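PDB 6RN5: CHAD domain protein from Streptomyces chartreusis, which probably binds inorganic polyphosphate through its all-helical CHAD domain and also binds copper(II) ions. Local coordinates for residues Ala71-Phe76 against Glu86-Glu91; Ala177-Gln182 against Tyr342-Leu347. All blocks are in the same frame, centred on the assembly; numbering follows the deposited sequence.

How the interactions relate
Both contacts join helices of the all-helical CHAD protein, but they lie on opposite sides of the chain's centre, with their own centres 39 Å apart and nearest atoms about 25 Å apart. Interaction 1 is complete early in the chain, before the first segment of interaction 2 is reached. It pairs neighbouring helices 56-75 and 82-120, whereas interaction 2 brings helix 170-198, the next after 82-120, against the distant helix 338-366. Helix 82-120 links the two regions: its start takes part in interaction 1, and its later residues Leu112, Ala115 and Leu116 pack on Leu347 of interaction 2. One side holds a local helical hairpin; on the other, segments 160 residues apart meet near a bound copper ion.

Interaction 1 of 2, residues Ala71-Phe76 against Glu86-Glu91; sequences ATLHTF and EGMRPE
Arg89 lies across His74 and Leu73, joining the last turn of helix 56-75 to the start of helix 82-120. Within these two segments its CB has no close partner. Next along the chain, Arg89 CG rests on Leu73 CB at 4.0 Å, methylene against methylene. The chain then bends at chi3 (84°), bringing Arg89 NE within 3.5 Å of His74 CB while its N-H bonds to the carbonyl of Ser70. At the tip, His74 CD2 stands 3.9 Å above one face of the Arg89 guanidinium, over its centre, with the ring plane turned 53° from it. An arginine suits this place because its aliphatic stem packs on leucine while its head serves a backbone carbonyl. With an alanine here, the Ser70 carbonyl would probably lose this donor and one side of Leu73 and His74 would be uncovered. Deeper in, Leu73 CD2 presses on Met88 CB at a tight 3.5 Å, where the short axes come within 9.7 Å and their directions differ by 137°. The hairpin thus combines a buried apolar seam with a partly exposed polar margin, where the flat guanidinium meets histidine carbons by packing and no hydrogen bond crosses between the two segments.

Interaction 2 of 2, residues Ala177-Gln182 against Tyr342-Leu347; sequences ALLDRQ and YALGVL
Leu179 meets Leu344 and Leu347 in a small, wholly apolar contact between helices 170-198 and 338-366. Its closest approach is end-on: Leu179 CD1 and Leu347 CD2 meet tip to tip at 3.8 Å. With CG anti to the backbone N (chi1 -176°), one methyl of Leu347, CD2, reaches Leu179. The second kind of packing is side by side. Leu179 and Leu344 run past one another in opposite directions, and Leu179 CD1 touches Leu344 CD2 at 3.9 Å; one methyl of Leu179 thereby serves both partners. More loosely, Leu178 CD2 approaches Leu344 CD1 at 4.2 Å. Leucine suits all four positions, since the short axes come no closer than 12.3 Å, at 75° to each other, and side chains of leucine's length from both helices are needed to bridge the gap, bringing no polar atom into the seam. Gln182 NE2 hydrogen-bonds to Thr333 OG1. Leu347 directly precedes the copper ligand His348, and its side chain lies about 10 Å from the bound copper ion. Ala330 of helix 305-331 covers Leu179 and Leu344, helix 82-120 packs on Leu347, and across helix 338-366 Tyr342, Ala343 and Val346 touch the second subunit, placing this leucine cluster just behind the dimer contact.

Interaction 1 of 2, residues Ala71-Phe76 against Glu86-Glu91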
loop_
_atom_site.group_PDB
_atom_site.type_symbol
_atom_site.label_atom_id
_atom_site.label_comp_id
_atom_site.label_asym_id
_atom_site.label_seq_id
_atom_site.Cartn_x
_atom_site.Cartn_y
_atom_site.Cartn_z
ATOM N N ALA A 71 -26.707 -23.340 -11.432
ATOM C CA ALA A 71 -25.803 -23.201 -12.577
ATOM C C ALA A 71 -26.214 -24.067 -13.765
ATOM O O ALA A 71 -26.220 -23.626 -14.922
ATOM C CB ALA A 71 -24.367 -23.542 -12.175
ATOM N N THR A 72 -26.532 -25.307 -13.469
ATOM C CA THR A 72 -26.886 -26.288 -14.474
ATOM C C THR A 72 -28.136 -25.842 -15.235
ATOM O O THR A 72 -28.199 -25.958 -16.458
ATOM C CB THR A 72 -27.090 -27.634 -13.812
ATOM O OG1 THR A 72 -25.850 -28.032 -13.215
ATOM C CG2 THR A 72 -27.482 -28.688 -14.806
ATOM N N LEU A 73 -29.103 -25.312 -14.501
ATOM C CA LEU A 73 -30.345 -24.837 -15.085
ATOM C C LEU A 73 -30.100 -23.595 -15.946
ATOM O O LEU A 73 -30.947 -23.218 -16.700
ATOM C CB LEU A 73 -31.392 -24.568 -13.998
ATOM C CG LEU A 73 -32.308 -25.768 -13.679
ATOM C CD1 LEU A 73 -31.564 -27.050 -13.409
ATOM C CD2 LEU A 73 -33.199 -25.454 -12.496
ATOM N N HIS A 74 -28.947 -22.956 -15.807
ATOM C CA HIS A 74 -28.630 -21.782 -16.601
ATOM C C HIS A 74 -27.961 -22.276 -17.860
ATOM O O HIS A 74 -28.464 -22.045 -18.934
ATOM C CB HIS A 74 -27.694 -20.819 -15.826
ATOM C CG HIS A 74 -27.393 -19.561 -16.558
ATOM N ND1 HIS A 74 -26.242 -19.375 -17.286
ATOM C CD2 HIS A 74 -28.115 -18.428 -16.702
ATOM C CE1 HIS A 74 -26.254 -18.175 -17.827
ATOM N NE2 HIS A 74 -27.377 -17.574 -17.484
ATOM N N THR A 75 -26.812 -22.939 -17.695
ATOM C CA THR A 75 -25.954 -23.387 -18.802
ATOM C C THR A 75 -26.709 -24.281 -19.792
ATOM O O THR A 75 -26.462 -24.216 -21.014
ATOM C CB THR A 75 -24.719 -24.141 -18.250
ATOM O OG1 THR A 75 -23.985 -23.279 -17.381
ATOM C CG2 THR A 75 -23.812 -24.601 -19.357
ATOM N N PHE A 76 -27.590 -25.136 -19.251
ATOM C CA PHE A 76 -28.240 -26.212 -20.014
ATOM C C PHE A 76 -29.730 -25.994 -20.069
ATOM O O PHE A 76 -30.513 -26.929 -20.253
ATOM C CB PHE A 76 -27.921 -27.600 -19.409
ATOM C CG PHE A 76 -26.436 -27.908 -19.305
ATOM C CD1 PHE A 76 -25.727 -28.426 -20.394
ATOM C CD2 PHE A 76 -25.745 -27.713 -18.105
ATOM C CE1 PHE A 76 -24.357 -28.727 -20.274
ATOM C CE2 PHE A 76 -24.376 -28.005 -17.990
ATOM C CZ PHE A 76 -23.684 -28.501 -19.067
ATOM N N GLU A 86 -36.988 -21.307 -14.863
ATOM C CA GLU A 86 -37.172 -19.925 -14.471
ATOM C C GLU A 86 -37.772 -19.836 -13.077
ATOM O O GLU A 86 -37.424 -18.950 -12.334
ATOM C CB GLU A 86 -38.079 -19.218 -15.479
ATOM C CG GLU A 86 -37.447 -19.024 -16.842
ATOM C CD GLU A 86 -38.338 -18.216 -17.801
ATOM O OE1 GLU A 86 -39.591 -18.235 -17.653
ATOM O OE2 GLU A 86 -37.771 -17.548 -18.695
ATOM N N GLY A 87 -38.688 -20.740 -12.749
ATOM C CA GLY A 87 -39.208 -20.868 -11.386
ATOM C C GLY A 87 -38.132 -21.333 -10.379
ATOM O O GLY A 87 -38.025 -20.766 -9.294
ATOM N N MET A 88 -37.315 -22.318 -10.752
ATOM C CA MET A 88 -36.299 -22.879 -9.834
ATOM C C MET A 88 -35.168 -21.915 -9.507
ATOM O O MET A 88 -34.754 -21.829 -8.354
ATOM C CB MET A 88 -35.667 -24.135 -10.423
ATOM C CG MET A 88 -36.616 -25.293 -10.697
ATOM S SD MET A 88 -37.138 -26.032 -9.152
ATOM C CE MET A 88 -35.693 -26.970 -8.669
ATOM N N ARG A 89 -34.663 -21.186 -10.508
ATOM C CA ARG A 89 -33.343 -20.504 -10.361
ATOM C C ARG A 89 -33.280 -19.429 -9.276
ATOM O O ARG A 89 -32.397 -19.480 -8.426
ATOM C CB ARG A 89 -32.835 -19.900 -11.702
ATOM C CG ARG A 89 -32.232 -20.900 -12.710
ATOM C CD ARG A 89 -31.401 -20.190 -13.795
ATOM N NE ARG A 89 -30.030 -19.939 -13.312
ATOM C CZ ARG A 89 -29.468 -18.740 -13.072
ATOM N NH1 ARG A 89 -30.132 -17.600 -13.271
ATOM N NH2 ARG A 89 -28.209 -18.680 -12.620
ATOM N N PRO A 90 -34.186 -18.439 -9.315
ATOM C CA PRO A 90 -34.180 -17.423 -8.239
ATOM C C PRO A 90 -34.454 -18.009 -6.856
ATOM O O PRO A 90 -33.929 -17.515 -5.871
ATOM C CB PRO A 90 -35.325 -16.484 -8.634
ATOM C CG PRO A 90 -36.249 -17.333 -9.456
ATOM C CD PRO A 90 -35.339 -18.252 -10.226
ATOM N N GLU A 91 -35.237 -19.082 -6.787
ATOM C CA GLU A 91 -35.536 -19.681 -5.499
ATOM C C GLU A 91 -34.301 -20.341 -4.972
ATOM O O GLU A 91 -33.945 -20.176 -3.821
ATOM C CB GLU A 91 -36.681 -20.661 -5.623
ATOM C CG GLU A 91 -38.011 -19.997 -5.849
ATOM C CD GLU A 91 -38.276 -18.911 -4.813
ATOM O OE1 GLU A 91 -38.707 -19.191 -3.669
ATOM O OE2 GLU A 91 -38.030 -17.754 -5.135
#

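Interaction 2 of 2, residues Ala177-Gln182 against Tyr342-Leu347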
loop_
_atom_site.group_PDB
_atom_site.type_symbol
_atom_site.label_atom_id
_atom_site.label_comp_id
_atom_site.label_asym_id
_atom_site.label_seq_id
_atom_site.Cartn_x
_atom_site.Cartn_y
_atom_site.Cartn_z
ATOM N N ALA A 177 -11.979 -3.960 17.820
ATOM C CA ALA A 177 -13.116 -4.168 18.670
ATOM C C ALA A 177 -14.420 -3.635 18.004
ATOM O O ALA A 177 -15.517 -4.221 18.150
ATOM C CB ALA A 177 -12.874 -3.474 19.995
ATOM N N LEU A 178 -14.303 -2.518 17.304
ATOM C CA LEU A 178 -15.444 -1.969 16.562
ATOM C C LEU A 178 -15.962 -2.963 15.500
ATOM O O LEU A 178 -17.131 -3.265 15.436
ATOM C CB LEU A 178 -15.047 -0.643 15.925
ATOM C CG LEU A 178 -16.126 0.059 15.115
ATOM C CD1 LEU A 178 -17.257 0.498 16.026
ATOM C CD2 LEU A 178 -15.519 1.249 14.387
ATOM N N LEU A 179 -15.062 -3.479 14.688
ATOM C CA LEU A 179 -15.415 -4.445 13.667
ATOM C C LEU A 179 -15.905 -5.774 14.269
ATOM O O LEU A 179 -16.831 -6.410 13.762
ATOM C CB LEU A 179 -14.211 -4.678 12.756
ATOM C CG LEU A 179 -13.828 -3.467 11.892
ATOM C CD1 LEU A 179 -12.439 -3.643 11.346
ATOM C CD2 LEU A 179 -14.792 -3.252 10.731
ATOM N N ASP A 180 -15.255 -6.231 15.323
ATOM C CA ASP A 180 -15.745 -7.403 16.021
ATOM C C ASP A 180 -17.214 -7.235 16.469
ATOM O O ASP A 180 -18.046 -8.106 16.234
ATOM C CB ASP A 180 -14.830 -7.674 17.213
ATOM C CG ASP A 180 -15.149 -8.967 17.933
ATOM O OD1 ASP A 180 -16.130 -9.642 17.639
ATOM O OD2 ASP A 180 -14.396 -9.309 18.828
ATOM N N ARG A 181 -17.535 -6.093 17.080
ATOM C CA ARG A 181 -18.906 -5.793 17.453
ATOM C C ARG A 181 -19.828 -5.746 16.243
ATOM O O ARG A 181 -20.838 -6.431 16.211
ATOM C CB ARG A 181 -18.996 -4.460 18.238
ATOM C CG ARG A 181 -20.406 -4.106 18.711
ATOM C CD ARG A 181 -20.495 -2.796 19.514
ATOM N NE ARG A 181 -21.693 -2.024 19.110
ATOM C CZ ARG A 181 -22.941 -2.129 19.615
ATOM N NH1 ARG A 181 -23.217 -2.977 20.616
ATOM N NH2 ARG A 181 -23.934 -1.357 19.110
ATOM N N GLN A 182 -19.487 -4.948 15.248
ATOM C CA GLN A 182 -20.350 -4.778 14.091
ATOM C C GLN A 182 -20.599 -6.045 13.259
ATOM O O GLN A 182 -21.715 -6.370 12.905
ATOM C CB GLN A 182 -19.817 -3.659 13.216
ATOM C CG GLN A 182 -20.012 -2.273 13.855
ATOM C CD GLN A 182 -19.558 -1.150 12.926
ATOM O OE1 GLN A 182 -19.013 -1.403 11.811
ATOM N NE2 GLN A 182 -19.769 0.101 13.368
ATOM N N TYR A 342 -8.281 6.298 11.662
ATOM C CA TYR A 342 -6.991 6.274 10.983
ATOM C C TYR A 342 -6.607 4.859 10.733
ATOM O O TYR A 342 -6.196 4.531 9.647
ATOM C CB TYR A 342 -5.978 7.001 11.862
ATOM C CG TYR A 342 -4.503 6.985 11.460
ATOM C CD1 TYR A 342 -3.685 5.865 11.729
ATOM C CD2 TYR A 342 -3.916 8.120 10.924
ATOM C CE1 TYR A 342 -2.335 5.884 11.416
ATOM C CE2 TYR A 342 -2.568 8.160 10.621
ATOM C CZ TYR A 342 -1.785 7.051 10.880
ATOM O OH TYR A 342 -0.474 7.112 10.552
ATOM N N ALA A 343 -6.796 3.985 11.719
ATOM C CA ALA A 343 -6.509 2.597 11.513
ATOM C C ALA A 343 -7.359 1.986 10.402
ATOM O O ALA A 343 -6.886 1.160 9.634
ATOM C CB ALA A 343 -6.730 1.809 12.797
ATOM N N LEU A 344 -8.629 2.359 10.367
ATOM C CA LEU A 344 -9.535 1.840 9.395
ATOM C C LEU A 344 -9.171 2.306 8.008
ATOM O O LEU A 344 -9.361 1.563 7.065
ATOM C CB LEU A 344 -10.965 2.270 9.735
ATOM C CG LEU A 344 -11.538 1.666 11.009
ATOM C CD1 LEU A 344 -12.855 2.373 11.328
ATOM C CD2 LEU A 344 -11.772 0.191 10.803
ATOM N N GLY A 345 -8.672 3.531 7.875
ATOM C CA GLY A 345 -8.109 3.999 6.585
ATOM C C GLY A 345 -6.990 3.117 6.020
ATOM O O GLY A 345 -6.958 2.822 4.822
ATOM N N VAL A 346 -6.087 2.690 6.906
ATOM C CA VAL A 346 -4.983 1.838 6.549
ATOM C C VAL A 346 -5.497 0.475 6.107
ATOM O O VAL A 346 -5.062 -0.100 5.103
ATOM C CB VAL A 346 -4.038 1.638 7.763
ATOM C CG1 VAL A 346 -2.912 0.695 7.434
ATOM C CG2 VAL A 346 -3.411 2.964 8.179
ATOM N N LEU A 347 -6.434 -0.040 6.888
ATOM C CA LEU A 347 -7.036 -1.341 6.630
ATOM C C LEU A 347 -7.829 -1.411 5.319
ATOM O O LEU A 347 -7.769 -2.385 4.608
ATOM C CB LEU A 347 -7.921 -1.677 7.806
ATOM C CG LEU A 347 -8.603 -3.004 7.861
ATOM C CD1 LEU A 347 -7.559 -4.108 7.798
ATOM C CD2 LEU A 347 -9.374 -3.020 9.175
#